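Local coordinates for Rv3651-like N-terminal domain-containing protein (Mycobacterium tuberculosis, PDB 4Q6U), which is of unknown function but, with one GAF-related and two PAS-like domains, is probably a triple sensor-domain protein, at residues Arg105-Trp113 / Asp122-Ser130. Numbering follows the deposited sequence.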
ATOM      1  N   ARG B 105     -31.628  -2.989  14.224  1.00 61.27           N
ATOM      2  CA  ARG B 105     -30.759  -4.075  13.807  1.00 57.21           C
ATOM      3  C   ARG B 105     -30.078  -3.741  12.488  1.00 51.72           C
ATOM      4  O   ARG B 105     -30.752  -3.487  11.487  1.00 50.83           O
ATOM      5  CB  ARG B 105     -31.552  -5.384  13.679  1.00 54.28           C
ATOM      6  CG  ARG B 105     -30.683  -6.596  13.400  1.00 51.25           C
ATOM      7  CD  ARG B 105     -31.476  -7.886  13.437  1.00 54.42           C
ATOM      8  NE  ARG B 105     -32.568  -7.893  12.467  1.00 56.38           N
ATOM      9  CZ  ARG B 105     -32.432  -8.231  11.192  1.00 58.95           C
ATOM     10  NH1 ARG B 105     -31.241  -8.588  10.718  1.00 50.59           N
ATOM     11  NH2 ARG B 105     -33.487  -8.206  10.389  1.00 63.72           N
ATOM     12  N   PRO B 106     -28.734  -3.732  12.482  1.00 47.95           N
ATOM     13  CA  PRO B 106     -28.017  -3.506  11.222  1.00 49.18           C
ATOM     14  C   PRO B 106     -28.323  -4.638  10.259  1.00 48.65           C
ATOM     15  O   PRO B 106     -28.236  -5.797  10.664  1.00 49.11           O
ATOM     16  CB  PRO B 106     -26.539  -3.515  11.632  1.00 52.01           C
ATOM     17  CG  PRO B 106     -26.529  -3.359  13.128  1.00 52.53           C
ATOM     18  CD  PRO B 106     -27.816  -3.981  13.607  1.00 48.15           C
ATOM     19  N   ILE B 107     -28.694  -4.325   9.023  1.00 44.20           N
ATOM     20  CA  ILE B 107     -29.073  -5.383   8.093  1.00 44.90           C
ATOM     21  C   ILE B 107     -27.845  -6.004   7.440  1.00 38.83           C
ATOM     22  O   ILE B 107     -27.122  -5.338   6.690  1.00 42.95           O
ATOM     23  CB  ILE B 107     -30.024  -4.887   6.992  1.00 51.65           C
ATOM     24  CG1 ILE B 107     -31.143  -4.026   7.576  1.00 49.81           C
ATOM     25  CG2 ILE B 107     -30.617  -6.081   6.243  1.00 55.36           C
ATOM     26  CD1 ILE B 107     -31.985  -4.726   8.619  1.00 53.34           C
ATOM     27  N   PRO B 108     -27.599  -7.291   7.728  1.00 42.78           N
ATOM     28  CA  PRO B 108     -26.491  -8.013   7.101  1.00 39.20           C
ATOM     29  C   PRO B 108     -26.872  -8.438   5.690  1.00 37.42           C
ATOM     30  O   PRO B 108     -28.049  -8.673   5.432  1.00 36.59           O
ATOM     31  CB  PRO B 108     -26.285  -9.227   8.026  1.00 40.67           C
ATOM     32  CG  PRO B 108     -27.344  -9.113   9.110  1.00 50.58           C
ATOM     33  CD  PRO B 108     -28.387  -8.180   8.594  1.00 47.06           C
ATOM     34  N   GLY B 109     -25.891  -8.526   4.794  1.00 34.25           N
ATOM     35  CA  GLY B 109     -26.150  -8.854   3.410  1.00 39.90           C
ATOM     36  C   GLY B 109     -25.324 -10.045   2.971  1.00 35.83           C
ATOM     37  O   GLY B 109     -24.113  -9.930   2.779  1.00 36.01           O
ATOM     38  N   PRO B 110     -25.977 -11.205   2.829  1.00 36.87           N
ATOM     39  CA  PRO B 110     -25.317 -12.432   2.391  1.00 36.72           C
ATOM     40  C   PRO B 110     -25.065 -12.393   0.892  1.00 38.27           C
ATOM     41  O   PRO B 110     -25.872 -11.848   0.138  1.00 32.73           O
ATOM     42  CB  PRO B 110     -26.326 -13.520   2.759  1.00 40.09           C
ATOM     43  CG  PRO B 110     -27.634 -12.840   2.639  1.00 40.50           C
ATOM     44  CD  PRO B 110     -27.428 -11.395   3.009  1.00 35.94           C
ATOM     45  N   LEU B 111     -23.925 -12.928   0.481  1.00 35.67           N
ATOM     46  CA  LEU B 111     -23.614 -13.098  -0.933  1.00 31.94           C
ATOM     47  C   LEU B 111     -22.659 -14.275  -1.086  1.00 30.95           C
ATOM     48  O   LEU B 111     -22.105 -14.777  -0.095  1.00 34.28           O
ATOM     49  CB  LEU B 111     -22.987 -11.824  -1.519  1.00 29.11           C
ATOM     50  CG  LEU B 111     -21.629 -11.411  -0.932  1.00 33.83           C
ATOM     51  CD1 LEU B 111     -20.681 -10.983  -2.041  1.00 37.67           C
ATOM     52  CD2 LEU B 111     -21.767 -10.282   0.069  1.00 32.05           C
ATOM     53  N   LYS B 112     -22.437 -14.702  -2.320  1.00 32.11           N
ATOM     54  CA  LYS B 112     -21.463 -15.746  -2.562  1.00 30.11           C
ATOM     55  C   LYS B 112     -20.792 -15.542  -3.904  1.00 35.04           C
ATOM     56  O   LYS B 112     -21.371 -14.959  -4.830  1.00 30.04           O
ATOM     57  CB  LYS B 112     -22.104 -17.138  -2.511  1.00 31.69           C
ATOM     58  CG  LYS B 112     -23.121 -17.397  -3.598  1.00 32.33           C
ATOM     59  CD  LYS B 112     -23.699 -18.810  -3.495  1.00 36.73           C
ATOM     60  CE  LYS B 112     -24.715 -19.086  -4.597  1.00 36.14           C
ATOM     61  NZ  LYS B 112     -25.324 -20.437  -4.415  1.00 40.64           N
ATOM     62  N   TRP B 113     -19.551 -16.006  -3.977  1.00 31.49           N
ATOM     63  CA  TRP B 113     -18.810 -16.069  -5.224  1.00 32.96           C
ATOM     64  C   TRP B 113     -18.580 -17.541  -5.524  1.00 34.93           C
ATOM     65  O   TRP B 113     -17.957 -18.244  -4.720  1.00 34.08           O
ATOM     66  CB  TRP B 113     -17.473 -15.324  -5.128  1.00 31.03           C
ATOM     67  CG  TRP B 113     -17.587 -13.836  -5.172  1.00 30.10           C
ATOM     68  CD1 TRP B 113     -18.723 -13.090  -5.033  1.00 36.09           C
ATOM     69  CD2 TRP B 113     -16.520 -12.906  -5.389  1.00 29.67           C
ATOM     70  NE1 TRP B 113     -18.421 -11.747  -5.142  1.00 30.76           N
ATOM     71  CE2 TRP B 113     -17.078 -11.613  -5.363  1.00 29.75           C
ATOM     72  CE3 TRP B 113     -15.141 -13.045  -5.606  1.00 28.66           C
ATOM     73  CZ2 TRP B 113     -16.302 -10.457  -5.538  1.00 35.79           C
ATOM     74  CZ3 TRP B 113     -14.376 -11.901  -5.782  1.00 28.00           C
ATOM     75  CH2 TRP B 113     -14.959 -10.623  -5.745  1.00 27.63           C
ATOM     76  N   ASP B 122     -25.517 -12.040  -5.507  1.00 29.65           N
ATOM     77  CA  ASP B 122     -25.719 -11.124  -4.377  1.00 33.25           C
ATOM     78  C   ASP B 122     -27.159 -11.164  -3.928  1.00 33.33           C
ATOM     79  O   ASP B 122     -27.939 -11.984  -4.420  1.00 32.47           O
ATOM     80  CB  ASP B 122     -25.346  -9.692  -4.742  1.00 31.27           C
ATOM     81  CG  ASP B 122     -23.855  -9.455  -4.695  1.00 37.87           C
ATOM     82  OD1 ASP B 122     -23.156 -10.030  -5.549  1.00 37.75           O
ATOM     83  OD2 ASP B 122     -23.392  -8.708  -3.805  1.00 35.79           O
ATOM     84  N   THR B 123     -27.498 -10.269  -3.003  1.00 31.82           N
ATOM     85  CA  THR B 123     -28.869 -10.092  -2.513  1.00 33.49           C
ATOM     86  C   THR B 123     -29.202  -8.599  -2.534  1.00 33.58           C
ATOM     87  O   THR B 123     -28.291  -7.773  -2.621  1.00 37.48           O
ATOM     88  CB  THR B 123     -29.040 -10.646  -1.079  1.00 42.61           C
ATOM     89  OG1 THR B 123     -28.083 -10.032  -0.209  1.00 42.49           O
ATOM     90  CG2 THR B 123     -28.839 -12.153  -1.052  1.00 48.52           C
ATOM     91  N   PRO B 124     -30.496  -8.242  -2.489  1.00 38.77           N
ATOM     92  CA  PRO B 124     -30.864  -6.833  -2.290  1.00 38.26           C
ATOM     93  C   PRO B 124     -30.142  -6.213  -1.092  1.00 36.34           C
ATOM     94  O   PRO B 124     -29.671  -5.073  -1.154  1.00 39.55           O
ATOM     95  CB  PRO B 124     -32.376  -6.905  -2.043  1.00 40.82           C
ATOM     96  CG  PRO B 124     -32.808  -8.086  -2.858  1.00 48.13           C
ATOM     97  CD  PRO B 124     -31.677  -9.082  -2.775  1.00 46.08           C
ATOM     98  N   GLU B 125     -30.047  -6.979  -0.012  1.00 36.62           N
ATOM     99  CA  GLU B 125     -29.370  -6.525   1.193  1.00 36.00           C
ATOM    100  C   GLU B 125     -27.874  -6.280   0.949  1.00 33.64           C
ATOM    101  O   GLU B 125     -27.340  -5.229   1.329  1.00 35.61           O
ATOM    102  CB  GLU B 125     -29.578  -7.540   2.322  1.00 39.13           C
ATOM    103  CG  GLU B 125     -31.018  -7.610   2.866  1.00 44.25           C
ATOM    104  CD  GLU B 125     -31.974  -8.377   1.960  1.00 52.93           C
ATOM    105  OE1 GLU B 125     -31.507  -9.107   1.054  1.00 43.54           O
ATOM    106  OE2 GLU B 125     -33.200  -8.244   2.160  1.00 53.19           O
ATOM    107  N   SER B 126     -27.192  -7.226   0.309  1.00 32.55           N
ATOM    108  CA  SER B 126     -25.748  -7.067   0.103  1.00 36.66           C
ATOM    109  C   SER B 126     -25.455  -5.915  -0.866  1.00 38.33           C
ATOM    110  O   SER B 126     -24.454  -5.198  -0.729  1.00 34.43           O
ATOM    111  CB  SER B 126     -25.122  -8.371  -0.400  1.00 30.47           C
ATOM    112  OG  SER B 126     -25.307  -8.565  -1.803  1.00 34.95           O
ATOM    113  N   LEU B 127     -26.356  -5.721  -1.820  1.00 34.48           N
ATOM    114  CA  LEU B 127     -26.230  -4.648  -2.797  1.00 38.60           C
ATOM    115  C   LEU B 127     -26.490  -3.288  -2.162  1.00 36.14           C
ATOM    116  O   LEU B 127     -25.750  -2.332  -2.399  1.00 42.93           O
ATOM    117  CB  LEU B 127     -27.191  -4.881  -3.967  1.00 33.77           C
ATOM    118  CG  LEU B 127     -26.772  -6.007  -4.910  1.00 32.04           C
ATOM    119  CD1 LEU B 127     -27.862  -6.249  -5.933  1.00 42.58           C
ATOM    120  CD2 LEU B 127     -25.459  -5.682  -5.598  1.00 28.91           C
ATOM    121  N   THR B 128     -27.535  -3.209  -1.344  1.00 35.11           N
ATOM    122  CA  THR B 128     -27.854  -1.976  -0.635  1.00 33.89           C
ATOM    123  C   THR B 128     -26.724  -1.563   0.301  1.00 45.35           C
ATOM    124  O   THR B 128     -26.309  -0.401   0.300  1.00 42.89           O
ATOM    125  CB  THR B 128     -29.146  -2.111   0.177  1.00 43.17           C
ATOM    126  OG1 THR B 128     -30.246  -2.238  -0.724  1.00 42.56           O
ATOM    127  CG2 THR B 128     -29.355  -0.883   1.057  1.00 51.42           C
ATOM    128  N   ASN B 129     -26.234  -2.517   1.092  1.00 35.88           N
ATOM    129  CA  ASN B 129     -25.114  -2.270   1.992  1.00 38.55           C
ATOM    130  C   ASN B 129     -23.909  -1.701   1.239  1.00 32.84           C
ATOM    131  O   ASN B 129     -23.249  -0.778   1.716  1.00 35.79           O
ATOM    132  CB  ASN B 129     -24.730  -3.556   2.736  1.00 32.41           C
ATOM    133  CG  ASN B 129     -25.771  -3.956   3.788  1.00 47.51           C
ATOM    134  OD1 ASN B 129     -26.648  -3.169   4.127  1.00 45.98           O
ATOM    135  ND2 ASN B 129     -25.665  -5.173   4.307  1.00 33.89           N
ATOM    136  N   SER B 130     -23.643  -2.230   0.051  1.00 32.39           N
ATOM    137  CA  SER B 130     -22.487  -1.768  -0.708  1.00 36.38           C
ATOM    138  C   SER B 130     -22.834  -0.502  -1.497  1.00 38.05           C
ATOM    139  O   SER B 130     -22.050  -0.035  -2.311  1.00 36.88           O
ATOM    140  CB  SER B 130     -21.960  -2.875  -1.629  1.00 37.48           C
ATOM    141  OG  SER B 130     -22.895  -3.216  -2.627  1.00 45.87           O
TER
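N129 gives its ND2 to I107 O at 2.8 Å, tilted from the carbonyl plane; N213 OD1 takes a second bond from the same nitrogen, which fixes how the amide is turned. Further along, T123 OG1 donates to P110 O over 2.9 Å, in the carbonyl plane, so that helix 124-129 and its cap hold the backbone of 105-113 at two points. T123 is also the N-cap: with chi1 at 56° the hydroxyl sits between its own N and carbonyl carbon, where it also accepts from S126 N. S126 OG in turn accepts from T123 N, nearly straight at 178°, which completes a capping box, and donates to D122 OD2. D122 OD1 forms a salt bridge with R142, so each carboxylate oxygen has a partner.

Between these bonds the helix lies almost directly on the strand: the CA atoms of G109 and S126 are 3.8 Å apart, a closeness possible because G109 has no side chain to stand between them. E125 CB covers G109 CA, while its CG meets I107 CG2 at 3.7 Å. The ring of P110 runs across T123, and L111 lies alongside D122, its CD2 reaching S126 CB at 3.9 Å.

Strand and helix axes cross at -104° in the middle, PAS-like domain. Strand 109-114 pairs with 119-121 and 206-215, whose R215 binds the carbonyls of T128 and N129, while P108 and P110 reach strands 74-82 and 88-97 of the preceding sheet.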